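Local coordinates for DUF2666 domain-containing protein (Pyrococcus furiosus, PDB 3V68) that belongs to the DUF2666 family, whose function is unknown, and probably binds double-stranded DNA, at residues S34-T39 and A168-T173; V98-A103 and K242-Y247; K71-P76 and R107-N112; I60-S65 and P76-Q81. One frame throughout, in Å; residues are numbered along the deposited sequence.

Interaction 1 of 4, residues S34-T39 and A168-T173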
loop_
_atom_site.group_PDB
_atom_site.type_symbol
_atom_site.label_atom_id
_atom_site.label_comp_id
_atom_site.label_asym_id
_atom_site.label_seq_id
_atom_site.Cartn_x
_atom_site.Cartn_y
_atom_site.Cartn_z
ATOM N N SER A 34 -2.415 10.140 -4.433
ATOM C CA SER A 34 -2.856 8.922 -5.107
ATOM C C SER A 34 -1.716 8.325 -5.922
ATOM O O SER A 34 -1.412 7.138 -5.808
ATOM C CB SER A 34 -4.036 9.228 -6.033
ATOM O OG SER A 34 -5.208 9.513 -5.292
ATOM N N ARG A 35 -1.083 9.165 -6.734
ATOM C CA ARG A 35 0.048 8.740 -7.552
ATOM C C ARG A 35 1.257 8.315 -6.714
ATOM O O ARG A 35 1.913 7.319 -7.031
ATOM C CB ARG A 35 0.383 9.817 -8.584
ATOM C CG ARG A 35 -0.672 9.871 -9.690
ATOM C CD ARG A 35 -0.560 11.119 -10.563
ATOM N NE ARG A 35 0.763 11.317 -11.161
ATOM C CZ ARG A 35 1.243 10.629 -12.196
ATOM N NH1 ARG A 35 0.526 9.668 -12.767
ATOM N NH2 ARG A 35 2.450 10.910 -12.669
ATOM N N VAL A 36 1.528 9.032 -5.625
ATOM C CA VAL A 36 2.592 8.626 -4.710
ATOM C C VAL A 36 2.304 7.240 -4.127
ATOM O O VAL A 36 3.175 6.367 -4.141
ATOM C CB VAL A 36 2.805 9.673 -3.595
ATOM C CG1 VAL A 36 3.690 9.123 -2.487
ATOM C CG2 VAL A 36 3.410 10.949 -4.173
ATOM N N SER A 37 1.080 7.041 -3.638
ATOM C CA SER A 37 0.670 5.748 -3.085
ATOM C C SER A 37 0.864 4.625 -4.106
ATOM O O SER A 37 1.466 3.596 -3.799
ATOM C CB SER A 37 -0.790 5.799 -2.622
ATOM O OG SER A 37 -1.271 4.499 -2.311
ATOM N N ASN A 38 0.373 4.829 -5.325
ATOM C CA ASN A 38 0.500 3.814 -6.374
ATOM C C ASN A 38 1.965 3.506 -6.686
ATOM O O ASN A 38 2.348 2.342 -6.856
ATOM C CB ASN A 38 -0.204 4.276 -7.655
ATOM C CG ASN A 38 -1.711 4.420 -7.488
ATOM O OD1 ASN A 38 -2.315 3.864 -6.567
ATOM N ND2 ASN A 38 -2.328 5.176 -8.392
ATOM N N THR A 39 2.775 4.559 -6.729
ATOM C CA THR A 39 4.193 4.458 -7.083
ATOM C C THR A 39 4.996 3.720 -6.021
ATOM O O THR A 39 5.698 2.755 -6.332
ATOM C CB THR A 39 4.792 5.847 -7.349
ATOM O OG1 THR A 39 4.013 6.500 -8.357
ATOM C CG2 THR A 39 6.243 5.741 -7.835
ATOM N N ALA A 168 6.715 2.030 2.602
ATOM C CA ALA A 168 5.458 1.637 3.240
ATOM C C ALA A 168 4.890 2.756 4.116
ATOM O O ALA A 168 3.675 2.987 4.124
ATOM C CB ALA A 168 5.645 0.350 4.052
ATOM N N SER A 169 5.774 3.439 4.841
ATOM C CA SER A 169 5.396 4.573 5.686
ATOM C C SER A 169 4.846 5.733 4.857
ATOM O O SER A 169 3.859 6.360 5.239
ATOM C CB SER A 169 6.588 5.041 6.524
ATOM O OG SER A 169 6.174 5.984 7.500
ATOM N N ILE A 170 5.482 6.005 3.718
ATOM C CA ILE A 170 5.007 7.043 2.804
ATOM C C ILE A 170 3.631 6.671 2.255
ATOM O O ILE A 170 2.734 7.513 2.185
ATOM C CB ILE A 170 6.014 7.298 1.662
ATOM C CG1 ILE A 170 7.253 8.002 2.219
ATOM C CG2 ILE A 170 5.378 8.135 0.540
ATOM C CD1 ILE A 170 8.461 7.964 1.306
ATOM N N ASN A 171 3.452 5.399 1.902
ATOM C CA ASN A 171 2.159 4.931 1.433
ATOM C C ASN A 171 1.079 5.155 2.488
ATOM O O ASN A 171 -0.024 5.592 2.170
ATOM C CB ASN A 171 2.230 3.450 1.054
ATOM C CG ASN A 171 0.924 2.934 0.489
ATOM O OD1 ASN A 171 0.329 1.984 1.021
ATOM N ND2 ASN A 171 0.469 3.547 -0.589
ATOM N N GLU A 172 1.412 4.865 3.743
ATOM C CA GLU A 172 0.473 5.059 4.845
ATOM C C GLU A 172 0.058 6.516 4.987
ATOM O O GLU A 172 -1.112 6.804 5.199
ATOM C CB GLU A 172 1.051 4.509 6.149
ATOM C CG GLU A 172 1.002 2.993 6.193
ATOM C CD GLU A 172 1.936 2.389 7.216
ATOM O OE1 GLU A 172 2.824 3.110 7.727
ATOM O OE2 GLU A 172 1.775 1.180 7.497
ATOM N N THR A 173 1.012 7.430 4.828
ATOM C CA THR A 173 0.699 8.858 4.860
ATOM C C THR A 173 -0.282 9.217 3.749
ATOM O O THR A 173 -1.278 9.915 3.983
ATOM C CB THR A 173 1.971 9.710 4.735
ATOM O OG1 THR A 173 2.725 9.599 5.948
ATOM C CG2 THR A 173 1.642 11.191 4.469
#
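Asn171 and Ser37 meet where helix 160-181 passes helix 26-43 at very short range: the CA atoms of Asn171 and Ser37 are 4.8 Å apart, an approach that the small Ser37 probably permits. The contact can be followed along Asn171. Its CB leaves the helix beside the other one without aiming at it. With CG anti to the backbone N (chi1 -177°), the amide is then swung across the gap. CG comes within 3.9 Å of Ser37 OG, and the amide nitrogen makes the real contact: ND2 lies 2.6 Å from Ser37 OG and 3.3 Å from Ser37 CB, so that it touches both side-chain atoms of Ser37. The hydrogen bond from ND2 to OG is weak, bent to 117°.

Beside this polar pair, Val36 CG1 touches Ile170 CG2 at 3.6 Å. The two branched chains cross at about a right angle, each offering the methyl that stands anti to its own backbone nitrogen. Phe139 of strand 136-143 packs against both residues, which places the helix pair on the four-stranded antiparallel sheet, while Asp238 touches Asn171 and the next turn of helix 160-181, at Ala174 and Val175, covers Ser37.

All four touching residues are buried, and the two helices belong one to each of the two DUF2666 domains. The contact sets a short, bent N-H...O pair beside a methyl-methyl touch; the weak bond can give the amide and the hydroxyl only a poor partner and probably adds little direction.

Interaction 2 of 4, residues V98-A103 and K242-Y247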
loop_
_atom_site.group_PDB
_atom_site.type_symbol
_atom_site.label_atom_id
_atom_site.label_comp_id
_atom_site.label_asym_id
_atom_site.label_seq_id
_atom_site.Cartn_x
_atom_site.Cartn_y
_atom_site.Cartn_z
ATOM N N VAL A 98 5.470 -12.486 7.260
ATOM C CA VAL A 98 4.366 -13.160 6.567
ATOM C C VAL A 98 3.210 -12.196 6.286
ATOM O O VAL A 98 2.646 -12.199 5.193
ATOM C CB VAL A 98 3.879 -14.430 7.327
ATOM C CG1 VAL A 98 2.535 -14.918 6.798
ATOM C CG2 VAL A 98 4.911 -15.545 7.209
ATOM N N GLU A 99 2.876 -11.353 7.262
ATOM C CA GLU A 99 1.814 -10.371 7.062
ATOM C C GLU A 99 2.165 -9.349 5.969
ATOM O O GLU A 99 1.305 -8.966 5.165
ATOM C CB GLU A 99 1.462 -9.666 8.374
ATOM C CG GLU A 99 0.163 -8.869 8.289
ATOM C CD GLU A 99 -0.200 -8.146 9.572
ATOM O OE1 GLU A 99 0.630 -8.089 10.506
ATOM O OE2 GLU A 99 -1.334 -7.627 9.637
ATOM N N VAL A 100 3.430 -8.929 5.939
ATOM C CA VAL A 100 3.937 -8.049 4.884
ATOM C C VAL A 100 3.821 -8.712 3.509
ATOM O O VAL A 100 3.286 -8.112 2.574
ATOM C CB VAL A 100 5.396 -7.613 5.166
ATOM C CG1 VAL A 100 6.024 -6.911 3.950
ATOM C CG2 VAL A 100 5.429 -6.702 6.383
ATOM N N ALA A 101 4.312 -9.947 3.402
ATOM C CA ALA A 101 4.242 -10.713 2.152
ATOM C C ALA A 101 2.800 -10.894 1.695
ATOM O O ALA A 101 2.491 -10.753 0.508
ATOM C CB ALA A 101 4.927 -12.068 2.314
ATOM N N LYS A 102 1.917 -11.188 2.646
ATOM C CA LYS A 102 0.491 -11.354 2.367
ATOM C C LYS A 102 -0.123 -10.075 1.794
ATOM O O LYS A 102 -0.928 -10.135 0.873
ATOM C CB LYS A 102 -0.242 -11.776 3.640
ATOM C CG LYS A 102 -1.667 -12.257 3.443
ATOM C CD LYS A 102 -2.252 -12.616 4.798
ATOM C CE LYS A 102 -3.750 -12.803 4.738
ATOM N NZ LYS A 102 -4.303 -13.131 6.083
ATOM N N ALA A 103 0.269 -8.921 2.331
ATOM C CA ALA A 103 -0.221 -7.633 1.828
ATOM C C ALA A 103 0.250 -7.358 0.402
ATOM O O ALA A 103 -0.497 -6.800 -0.402
ATOM C CB ALA A 103 0.193 -6.491 2.751
ATOM N N LYS A 242 4.899 -0.726 10.243
ATOM C CA LYS A 242 5.257 -1.078 11.619
ATOM C C LYS A 242 5.846 -2.487 11.722
ATOM O O LYS A 242 6.720 -2.730 12.550
ATOM C CB LYS A 242 4.088 -0.867 12.594
ATOM C CG LYS A 242 2.891 -1.806 12.460
ATOM C CD LYS A 242 1.873 -1.510 13.554
ATOM C CE LYS A 242 0.807 -2.586 13.664
ATOM N NZ LYS A 242 -0.068 -2.358 14.851
ATOM N N ASN A 243 5.384 -3.405 10.873
ATOM C CA ASN A 243 5.940 -4.763 10.857
ATOM C C ASN A 243 7.421 -4.756 10.496
ATOM O O ASN A 243 8.223 -5.469 11.097
ATOM C CB ASN A 243 5.169 -5.672 9.896
ATOM C CG ASN A 243 3.764 -5.981 10.374
ATOM O OD1 ASN A 243 3.094 -5.136 10.970
ATOM N ND2 ASN A 243 3.298 -7.196 10.092
ATOM N N LEU A 244 7.779 -3.922 9.525
ATOM C CA LEU A 244 9.154 -3.819 9.067
ATOM C C LEU A 244 10.007 -3.058 10.081
ATOM O O LEU A 244 11.172 -3.393 10.290
ATOM C CB LEU A 244 9.215 -3.176 7.674
ATOM C CG LEU A 244 8.510 -3.948 6.549
ATOM C CD1 LEU A 244 8.431 -3.108 5.270
ATOM C CD2 LEU A 244 9.186 -5.298 6.283
ATOM N N GLU A 245 9.400 -2.054 10.716
ATOM C CA GLU A 245 10.014 -1.294 11.803
ATOM C C GLU A 245 10.398 -2.228 12.949
ATOM O O GLU A 245 11.534 -2.196 13.428
ATOM C CB GLU A 245 9.036 -0.218 12.293
ATOM C CG GLU A 245 9.615 0.829 13.247
ATOM C CD GLU A 245 8.574 1.857 13.682
ATOM O OE1 GLU A 245 7.609 2.107 12.919
ATOM O OE2 GLU A 245 8.723 2.419 14.788
ATOM N N LYS A 246 9.450 -3.070 13.361
ATOM C CA LYS A 246 9.667 -4.015 14.462
ATOM C C LYS A 246 10.721 -5.071 14.124
ATOM O O LYS A 246 11.507 -5.460 14.993
ATOM C CB LYS A 246 8.347 -4.667 14.899
ATOM C CG LYS A 246 8.444 -5.579 16.135
ATOM C CD LYS A 246 8.855 -4.823 17.394
ATOM C CE LYS A 246 9.208 -5.787 18.517
ATOM N NZ LYS A 246 9.633 -5.076 19.756
ATOM N N TYR A 247 10.745 -5.529 12.871
ATOM C CA TYR A 247 11.789 -6.459 12.443
ATOM C C TYR A 247 13.177 -5.822 12.541
ATOM O O TYR A 247 14.111 -6.438 13.058
ATOM C CB TYR A 247 11.564 -7.008 11.021
ATOM C CG TYR A 247 12.737 -7.862 10.579
ATOM C CD1 TYR A 247 12.774 -9.231 10.852
ATOM C CD2 TYR A 247 13.839 -7.287 9.948
ATOM C CE1 TYR A 247 13.868 -10.005 10.477
ATOM C CE2 TYR A 247 14.934 -8.049 9.572
ATOM C CZ TYR A 247 14.945 -9.405 9.840
ATOM O OH TYR A 247 16.038 -10.157 9.466
HETATM O O HOH W 1 0.446 -5.052 11.241
#
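Glu99 and Asn243 carry the polar half of this contact. Asn243 ND2 donates to Glu99 OE1 over 2.8 Å in a nearly straight bond (167°); the carboxylate oxygen lies in the plane of the amide, whereas the nitrogen comes to it from above the carboxylate plane. Glu99 reaches this position with CG anti to the backbone N (chi1 -167°) and an extended chain, which crosses the asparagine at about a right angle. A water closes a second route by donating to Glu99 OE1 at 3.1 Å and to Asn243 OD1 at 2.7 Å. Asn243 ND2 also bonds Leu96 O, and Glu99 OE2 forms a salt bridge with Lys236.

The frame is a near-antiparallel helix pair, helix 91-110 against the C-terminal helix 241-248, with segment axes 10.0 Å apart and 148° between their directions. With an alanine in place of Glu99, Asn243 ND2 and the water would probably lose their shared acceptor and Lys236 its salt-bridge partner.

The apolar half is built on Val100, whose CG2 lies 3.7 Å from Asn243 CB as the two chains slide past each other. The same methyl meets Leu244 CD2 at 4.0 Å, and Leu244 continues onto Leu161 and Arg165 of helix 160-181.

Interaction 3 of 4, residues K71-P76 and R107-N112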
loop_
_atom_site.group_PDB
_atom_site.type_symbol
_atom_site.label_atom_id
_atom_site.label_comp_id
_atom_site.label_asym_id
_atom_site.label_seq_id
_atom_site.Cartn_x
_atom_site.Cartn_y
_atom_site.Cartn_z
ATOM N N LYS A 71 -11.348 -16.094 -0.961
ATOM C CA LYS A 71 -11.298 -17.326 -0.178
ATOM C C LYS A 71 -9.890 -17.939 -0.196
ATOM O O LYS A 71 -9.403 -18.414 0.832
ATOM C CB LYS A 71 -12.346 -18.326 -0.681
ATOM C CG LYS A 71 -12.445 -19.621 0.137
ATOM C CD LYS A 71 -13.292 -19.449 1.396
ATOM C CE LYS A 71 -13.443 -20.755 2.171
ATOM N NZ LYS A 71 -14.130 -21.825 1.388
ATOM N N ALA A 72 -9.232 -17.907 -1.351
ATOM C CA ALA A 72 -7.874 -18.431 -1.462
ATOM C C ALA A 72 -6.893 -17.616 -0.621
ATOM O O ALA A 72 -6.056 -18.175 0.072
ATOM C CB ALA A 72 -7.429 -18.473 -2.911
ATOM N N LEU A 73 -7.019 -16.292 -0.666
ATOM C CA LEU A 73 -6.088 -15.416 0.046
ATOM C C LEU A 73 -6.119 -15.567 1.570
ATOM O O LEU A 73 -5.108 -15.326 2.241
ATOM C CB LEU A 73 -6.307 -13.954 -0.355
ATOM C CG LEU A 73 -5.780 -13.536 -1.735
ATOM C CD1 LEU A 73 -6.401 -12.209 -2.162
ATOM C CD2 LEU A 73 -4.254 -13.446 -1.775
ATOM N N ILE A 74 -7.269 -15.970 2.110
ATOM C CA ILE A 74 -7.420 -16.163 3.555
ATOM C C ILE A 74 -7.203 -17.623 3.984
ATOM O O ILE A 74 -7.276 -17.936 5.174
ATOM C CB ILE A 74 -8.801 -15.658 4.078
ATOM C CG1 ILE A 74 -9.956 -16.476 3.485
ATOM C CG2 ILE A 74 -8.983 -14.169 3.786
ATOM C CD1 ILE A 74 -11.290 -16.264 4.190
ATOM N N SER A 75 -6.935 -18.495 3.013
ATOM C CA SER A 75 -6.840 -19.940 3.251
ATOM C C SER A 75 -5.557 -20.352 3.980
ATOM O O SER A 75 -4.520 -19.703 3.830
ATOM C CB SER A 75 -6.983 -20.715 1.934
ATOM O OG SER A 75 -5.814 -20.615 1.137
ATOM N N PRO A 76 -5.628 -21.433 4.783
ATOM C CA PRO A 76 -4.428 -21.998 5.411
ATOM C C PRO A 76 -3.374 -22.430 4.381
ATOM O O PRO A 76 -2.174 -22.261 4.620
ATOM C CB PRO A 76 -4.972 -23.219 6.162
ATOM C CG PRO A 76 -6.388 -22.892 6.429
ATOM C CD PRO A 76 -6.853 -22.121 5.229
ATOM N N ARG A 107 -2.448 -7.187 -2.786
ATOM C CA ARG A 107 -2.508 -6.065 -3.716
ATOM C C ARG A 107 -2.365 -6.531 -5.165
ATOM O O ARG A 107 -3.148 -6.137 -6.019
ATOM C CB ARG A 107 -1.439 -5.011 -3.401
ATOM C CG ARG A 107 -1.343 -3.887 -4.462
ATOM C CD ARG A 107 -0.355 -2.773 -4.076
ATOM N NE ARG A 107 -0.907 -1.939 -3.013
ATOM C CZ ARG A 107 -1.374 -0.704 -3.172
ATOM N NH1 ARG A 107 -1.320 -0.094 -4.354
ATOM N NH2 ARG A 107 -1.863 -0.060 -2.122
ATOM N N GLU A 108 -1.368 -7.371 -5.433
ATOM C CA GLU A 108 -1.101 -7.784 -6.808
ATOM C C GLU A 108 -2.209 -8.670 -7.373
ATOM O O GLU A 108 -2.576 -8.537 -8.543
ATOM C CB GLU A 108 0.276 -8.447 -6.929
ATOM C CG GLU A 108 1.446 -7.494 -6.659
ATOM C CD GLU A 108 1.363 -6.187 -7.445
ATOM O OE1 GLU A 108 1.383 -6.236 -8.694
ATOM O OE2 GLU A 108 1.286 -5.111 -6.812
ATOM N N ILE A 109 -2.762 -9.541 -6.533
ATOM C CA ILE A 109 -3.842 -10.440 -6.965
ATOM C C ILE A 109 -5.153 -9.690 -7.216
ATOM O O ILE A 109 -5.903 -10.038 -8.130
ATOM C CB ILE A 109 -4.066 -11.614 -5.963
ATOM C CG1 ILE A 109 -2.842 -12.550 -5.910
ATOM C CG2 ILE A 109 -5.343 -12.405 -6.296
ATOM C CD1 ILE A 109 -2.456 -13.211 -7.246
ATOM N N LEU A 110 -5.420 -8.653 -6.425
ATOM C CA LEU A 110 -6.729 -7.995 -6.465
ATOM C C LEU A 110 -6.817 -6.676 -7.220
ATOM O O LEU A 110 -7.917 -6.194 -7.471
ATOM C CB LEU A 110 -7.259 -7.787 -5.043
ATOM C CG LEU A 110 -7.457 -9.032 -4.179
ATOM C CD1 LEU A 110 -7.968 -8.605 -2.818
ATOM C CD2 LEU A 110 -8.409 -10.028 -4.832
ATOM N N LYS A 111 -5.677 -6.090 -7.590
ATOM C CA LYS A 111 -5.684 -4.730 -8.149
ATOM C C LYS A 111 -6.446 -4.572 -9.468
ATOM O O LYS A 111 -6.913 -3.483 -9.779
ATOM C CB LYS A 111 -4.272 -4.142 -8.249
ATOM C CG LYS A 111 -3.338 -4.866 -9.193
ATOM C CD LYS A 111 -1.996 -4.162 -9.245
ATOM C CE LYS A 111 -1.157 -4.671 -10.400
ATOM N NZ LYS A 111 0.193 -4.050 -10.402
ATOM N N ASN A 112 -6.574 -5.655 -10.228
ATOM C CA ASN A 112 -7.390 -5.622 -11.438
ATOM C C ASN A 112 -8.833 -6.087 -11.219
ATOM O O ASN A 112 -9.642 -6.044 -12.147
ATOM C CB ASN A 112 -6.726 -6.421 -12.569
ATOM C CG ASN A 112 -5.393 -5.831 -12.999
ATOM O OD1 ASN A 112 -5.253 -4.617 -13.159
ATOM N ND2 ASN A 112 -4.408 -6.698 -13.199
#
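Leu73 and Leu110 meet with no flat group between them; the flat groups of these segments are engaged to the side. The carboxylate of Glu108 is met at OE1 by Lys111 NZ, 3.0 Å away on the syn side and 21° out of its plane, in a salt bridge within the segment. The guanidinium of Arg107 belongs to a side chain that leaves its helix away from Leu73; its NH2 forms a salt bridge with Asp238 and its NE bonds Val237 O. The peptide carbonyl of Ala72 takes two donors at O, Ser75 N and Ser75 OG, the latter at 2.7 Å and tilted slightly from the carbonyl plane.

The contact itself is aliphatic. Leu73 and Leu110 reach toward each other tip to tip, and Leu73 CD1 settles against the fork of Leu110, 3.9 Å from CG and 4.0 Å from each of CD1 and CD2. In Leu73, CG stands anti to the carbonyl carbon (chi1 -75°), which carries its methyls across toward helix 91-110. Ile109 CG2 adds a looser touch, 4.3 Å from Leu73 CD1.

The end of helix 66-73 is thus laid against the C-terminal part of helix 91-110, with Leu66 and Leu70 also packing on Leu110, and Leu105 and Thr106 on Leu73. Ser75, the N-cap of helix 76-83, also accepts from Val78 N. Across the contact itself no hydrogen bond or charge pair fixes a direction: the attraction is dispersive and hydrophobic, and the fork of Leu110 probably guides where the methyl rests.

Interaction 4 of 4, residues I60-S65 and P76-Q81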
loop_
_atom_site.group_PDB
_atom_site.type_symbol
_atom_site.label_atom_id
_atom_site.label_comp_id
_atom_site.label_asym_id
_atom_site.label_seq_id
_atom_site.Cartn_x
_atom_site.Cartn_y
_atom_site.Cartn_z
ATOM N N ILE A 60 2.705 -17.228 -6.979
ATOM C CA ILE A 60 1.613 -17.991 -6.367
ATOM C C ILE A 60 0.345 -17.822 -7.198
ATOM O O ILE A 60 -0.039 -16.699 -7.542
ATOM C CB ILE A 60 1.356 -17.576 -4.891
ATOM C CG1 ILE A 60 2.561 -17.938 -4.013
ATOM C CG2 ILE A 60 0.081 -18.234 -4.345
ATOM C CD1 ILE A 60 2.487 -17.390 -2.599
ATOM N N LYS A 61 -0.291 -18.944 -7.527
ATOM C CA LYS A 61 -1.485 -18.925 -8.364
ATOM C C LYS A 61 -2.757 -18.862 -7.532
ATOM O O LYS A 61 -3.014 -19.725 -6.688
ATOM C CB LYS A 61 -1.499 -20.116 -9.334
ATOM C CG LYS A 61 -0.342 -20.123 -10.348
ATOM C CD LYS A 61 -0.619 -19.284 -11.607
ATOM C CE LYS A 61 -0.390 -17.785 -11.401
ATOM N NZ LYS A 61 1.011 -17.445 -11.014
ATOM N N ILE A 62 -3.531 -17.806 -7.766
ATOM C CA ILE A 62 -4.815 -17.605 -7.113
ATOM C C ILE A 62 -5.867 -17.554 -8.219
ATOM O O ILE A 62 -5.983 -16.559 -8.939
ATOM C CB ILE A 62 -4.831 -16.303 -6.267
ATOM C CG1 ILE A 62 -3.635 -16.237 -5.298
ATOM C CG2 ILE A 62 -6.152 -16.157 -5.525
ATOM C CD1 ILE A 62 -3.692 -17.188 -4.107
ATOM N N GLU A 63 -6.621 -18.641 -8.349
ATOM C CA GLU A 63 -7.535 -18.830 -9.476
ATOM C C GLU A 63 -8.978 -18.450 -9.156
ATOM O O GLU A 63 -9.392 -18.458 -7.993
ATOM C CB GLU A 63 -7.493 -20.289 -9.948
ATOM C CG GLU A 63 -6.175 -20.721 -10.589
ATOM C CD GLU A 63 -6.070 -20.342 -12.058
ATOM O OE1 GLU A 63 -7.091 -19.938 -12.654
ATOM O OE2 GLU A 63 -4.962 -20.457 -12.623
ATOM N N GLY A 64 -9.732 -18.117 -10.202
ATOM C CA GLY A 64 -11.185 -17.995 -10.114
ATOM C C GLY A 64 -11.748 -16.587 -10.106
ATOM O O GLY A 64 -11.064 -15.622 -10.438
ATOM N N SER A 65 -13.022 -16.490 -9.732
ATOM C CA SER A 65 -13.706 -15.211 -9.585
ATOM C C SER A 65 -13.098 -14.448 -8.417
ATOM O O SER A 65 -12.296 -14.999 -7.667
ATOM C CB SER A 65 -15.180 -15.460 -9.290
ATOM O OG SER A 65 -15.323 -16.147 -8.059
ATOM N N PRO A 76 -5.628 -21.433 4.783
ATOM C CA PRO A 76 -4.428 -21.998 5.411
ATOM C C PRO A 76 -3.374 -22.430 4.381
ATOM O O PRO A 76 -2.174 -22.261 4.620
ATOM C CB PRO A 76 -4.972 -23.219 6.162
ATOM C CG PRO A 76 -6.388 -22.892 6.429
ATOM C CD PRO A 76 -6.853 -22.121 5.229
ATOM N N LYS A 77 -3.827 -22.969 3.248
ATOM C CA LYS A 77 -2.945 -23.387 2.157
ATOM C C LYS A 77 -2.054 -22.237 1.684
ATOM O O LYS A 77 -0.838 -22.393 1.564
ATOM C CB LYS A 77 -3.767 -23.949 0.990
ATOM C CG LYS A 77 -2.984 -24.219 -0.290
ATOM C CD LYS A 77 -3.902 -24.762 -1.379
ATOM C CE LYS A 77 -3.285 -24.630 -2.764
ATOM N NZ LYS A 77 -2.058 -25.452 -2.949
ATOM N N VAL A 78 -2.661 -21.081 1.426
ATOM C CA VAL A 78 -1.905 -19.930 0.935
ATOM C C VAL A 78 -1.009 -19.349 2.028
ATOM O O VAL A 78 0.120 -18.950 1.750
ATOM C CB VAL A 78 -2.826 -18.867 0.285
ATOM C CG1 VAL A 78 -2.105 -17.533 0.084
ATOM C CG2 VAL A 78 -3.340 -19.389 -1.048
ATOM N N SER A 79 -1.495 -19.334 3.268
ATOM C CA SER A 79 -0.681 -18.877 4.393
ATOM C C SER A 79 0.584 -19.727 4.536
ATOM O O SER A 79 1.670 -19.199 4.782
ATOM C CB SER A 79 -1.479 -18.879 5.696
ATOM O OG SER A 79 -0.708 -18.327 6.750
ATOM N N ARG A 80 0.433 -21.039 4.360
ATOM C CA ARG A 80 1.568 -21.966 4.386
ATOM C C ARG A 80 2.530 -21.704 3.221
ATOM O O ARG A 80 3.755 -21.705 3.406
ATOM C CB ARG A 80 1.055 -23.411 4.380
ATOM C CG ARG A 80 2.122 -24.498 4.520
ATOM C CD ARG A 80 1.534 -25.819 5.039
ATOM N NE ARG A 80 0.225 -26.148 4.464
ATOM C CZ ARG A 80 -0.942 -26.006 5.094
ATOM N NH1 ARG A 80 -0.989 -25.537 6.337
ATOM N NH2 ARG A 80 -2.072 -26.329 4.479
ATOM N N GLN A 81 1.974 -21.471 2.031
ATOM C CA GLN A 81 2.770 -21.116 0.848
ATOM C C GLN A 81 3.595 -19.855 1.080
ATOM O O GLN A 81 4.775 -19.807 0.730
ATOM C CB GLN A 81 1.880 -20.917 -0.386
ATOM C CG GLN A 81 1.297 -22.187 -0.988
ATOM C CD GLN A 81 0.460 -21.904 -2.225
ATOM O OE1 GLN A 81 -0.764 -21.820 -2.149
ATOM N NE2 GLN A 81 1.122 -21.738 -3.370
HETATM O O HOH W 2 0.809 -21.935 -6.280
HETATM O O HOH W 3 -2.365 -21.608 -4.346
#
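Gln81 lays its amide nitrogen over the branch of Ile60, with NE2 3.8 Å from Ile60 CG2 and 4.1 Å from Ile60 CG1. Its chain leaves CB with CG anti to the carbonyl carbon (chi1 -73°) and then runs extended, which carries the amide out to the loop backbone. There two waters join it to the peptide groups on either side of Lys61 CA. One accepts from Gln81 NE2 at 2.9 Å and, weakly, from Lys61 N; the other donates to Gln81 OE1 at 2.7 Å and to Lys61 O at 3.1 Å. Each water thus joins two groups of the same kind, two N-H donors or two oxygens, a pattern that probably fixes the amide's rotation.

Deeper in, Ile62 CD1 meets Val78 CG2 at 3.8 Å, the chains crossing at about a right angle. Ile62 starts off beside the helix and comes nearer only at its end methyl.

Segment 60-65, in the loop between helix 54-58 and helix 66-73, is in this way seated against the first turns of helix 76-83. Helix 91-110 lies against both, with Leu105 packing on Ile60 and Val78 and Ile109 on Ile62, while Lys69 and Ala72 of helix 66-73 also touch Ile62.

Interactions 3 and 4 form one continuous patch, with centres about 7 Å apart and Pro76 in common: Ala72 CB rests 3.7 Å from Ile62 CG2, and Ile109 CD1 lies 3.8 Å from Ile62 CG1. Both fall inside the first DUF2666 domain. Interactions 1 and 2, by contrast, each pair a segment of the first domain with one of the second, and so join the two halves of the chain. Helix 91-110 connects interaction 2 with interaction 3, which touch where Lys102 CE approaches Leu73 O at 3.8 Å. Interaction 1, nearest the chain's centre, touches none of the others and stands about 16 Å from interaction 2 and 26 Å from interaction 4, centre to centre.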